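Local coordinates for cytochrome c-552/4 domain-containing protein (Ignicoccus hospitalis KIN4/I, PDB 4QO5) that is a membrane-associated octaheme cytochrome c of no established function that probably takes part in electron transfer, at residues Trp469-Trp473 with Leu474-Asn478. Sequence-based numbering, arbitrary orientation.
Sequences WVESW and LFYSN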
# COMPACT_ATOMS: atom_id res chain seq x y z
N TRP A 469 3.10 14.54 19.85
CA TRP A 469 2.14 15.62 19.67
C TRP A 469 1.99 15.97 18.19
O TRP A 469 0.87 16.08 17.69
CB TRP A 469 2.58 16.82 20.49
CG TRP A 469 1.90 18.12 20.11
CD1 TRP A 469 0.57 18.46 20.32
CD2 TRP A 469 2.51 19.24 19.48
NE1 TRP A 469 0.34 19.73 19.84
CE2 TRP A 469 1.51 20.23 19.33
CE3 TRP A 469 3.81 19.51 19.03
CZ2 TRP A 469 1.78 21.48 18.75
CZ3 TRP A 469 4.07 20.75 18.45
CH2 TRP A 469 3.06 21.72 18.32
N VAL A 470 3.11 16.12 17.49
CA VAL A 470 3.08 16.38 16.05
C VAL A 470 2.20 15.37 15.30
O VAL A 470 1.34 15.76 14.51
CB VAL A 470 4.50 16.44 15.42
CG1 VAL A 470 4.41 16.48 13.89
CG2 VAL A 470 5.27 17.66 15.93
N GLU A 471 2.39 14.08 15.58
CA GLU A 471 1.65 13.04 14.88
C GLU A 471 0.14 13.13 15.12
O GLU A 471 -0.65 12.79 14.25
CB GLU A 471 2.17 11.65 15.26
CG GLU A 471 3.63 11.50 14.88
CD GLU A 471 4.21 10.15 15.21
OE1 GLU A 471 3.46 9.24 15.62
OE2 GLU A 471 5.44 10.00 15.06
N SER A 472 -0.24 13.61 16.30
CA SER A 472 -1.66 13.70 16.64
C SER A 472 -2.39 14.56 15.61
O SER A 472 -3.49 14.21 15.18
CB SER A 472 -1.85 14.24 18.06
OG SER A 472 -1.58 15.63 18.16
N TRP A 473 -1.77 15.66 15.18
CA TRP A 473 -2.36 16.45 14.09
C TRP A 473 -1.86 16.07 12.70
O TRP A 473 -2.67 15.80 11.81
CB TRP A 473 -2.27 17.97 14.34
CG TRP A 473 -0.97 18.49 14.88
CD1 TRP A 473 -0.59 18.55 16.19
CD2 TRP A 473 0.10 19.08 14.12
NE1 TRP A 473 0.66 19.12 16.29
CE2 TRP A 473 1.10 19.45 15.04
CE3 TRP A 473 0.31 19.32 12.76
CZ2 TRP A 473 2.30 20.05 14.64
CZ3 TRP A 473 1.51 19.91 12.36
CH2 TRP A 473 2.48 20.27 13.30
N LEU A 474 -0.53 16.05 12.52
CA LEU A 474 0.05 15.81 11.20
C LEU A 474 -0.30 14.46 10.58
O LEU A 474 -0.41 14.34 9.35
CB LEU A 474 1.59 15.95 11.26
CG LEU A 474 2.36 15.86 9.95
CD1 LEU A 474 2.03 17.04 9.06
CD2 LEU A 474 3.86 15.80 10.24
N PHE A 475 -0.45 13.43 11.40
CA PHE A 475 -0.80 12.11 10.87
C PHE A 475 -2.27 11.78 11.12
O PHE A 475 -3.03 11.54 10.18
CB PHE A 475 0.05 10.99 11.48
CG PHE A 475 1.53 11.06 11.16
CD1 PHE A 475 2.03 12.00 10.29
CD2 PHE A 475 2.40 10.13 11.74
CE1 PHE A 475 3.39 12.04 10.00
CE2 PHE A 475 3.75 10.16 11.45
CZ PHE A 475 4.24 11.12 10.58
N TYR A 476 -2.66 11.74 12.38
CA TYR A 476 -3.92 11.08 12.75
C TYR A 476 -5.15 11.95 12.48
O TYR A 476 -6.10 11.50 11.84
CB TYR A 476 -3.87 10.57 14.20
CG TYR A 476 -2.62 9.74 14.44
CD1 TYR A 476 -2.17 8.84 13.48
CD2 TYR A 476 -1.89 9.87 15.62
CE1 TYR A 476 -1.02 8.09 13.68
CE2 TYR A 476 -0.73 9.12 15.82
CZ TYR A 476 -0.31 8.23 14.86
OH TYR A 476 0.83 7.48 15.07
N SER A 477 -5.12 13.20 12.94
CA SER A 477 -6.26 14.10 12.71
C SER A 477 -6.40 14.31 11.21
O SER A 477 -7.50 14.27 10.68
CB SER A 477 -6.11 15.43 13.43
OG SER A 477 -6.12 15.26 14.84
N ASN A 478 -5.27 14.51 10.53
CA ASN A 478 -5.31 14.65 9.08
C ASN A 478 -5.94 13.45 8.39
O ASN A 478 -6.79 13.60 7.51
CB ASN A 478 -3.91 14.86 8.52
CG ASN A 478 -3.40 16.28 8.72
OD1 ASN A 478 -4.12 17.16 9.22
ND2 ASN A 478 -2.15 16.52 8.34
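The E471 side chain touches both F475 and Y476, one helical turn further on in helix 464-485. The helix widens here into a pi-type turn, a local pi-bulge. The carbonyl of E471 marks the change. It takes the usual i+4 bond from F475 N and a straighter i+5 bond from Y476 N (both 2.9 Å). W473 O likewise accepts N478 N, five residues on.

The E471 side chain sets off with CG anti to its own carbonyl carbon and then runs extended. CG meets CD2 of F475 at 3.6 Å, and the carboxylate is turned 21° from that ring. The Y476 ring is nearly perpendicular to the carboxylate (84°). One face of it lies against E471 O, and its hydroxyl OH sits 3.2 Å from OE1. The other oxygen, OE2, reaches the second subunit, where it forms a salt bridge with K503 and a hydrogen bond with Y499. Replacing E471 by alanine removes the carboxylate, and K503 and Y499 of the second subunit would probably lose their partner while a gap opened beside the F475 ring.

On another side of the helix, V470 CG1 packs alongside L474 CD2 at 3.8 Å. L474 itself comes near a heme c. CG of W473 is wedged between its backbone N and carbonyl carbon (chi1 43°). This folds the indole back over V470 O and puts NE1 above the centre of the W469 ring.

S477 closes the wide turn with two bonds to S472 O. Its N and OG, each 2.9 Å away, approach that oxygen from opposite faces of the carbonyl plane.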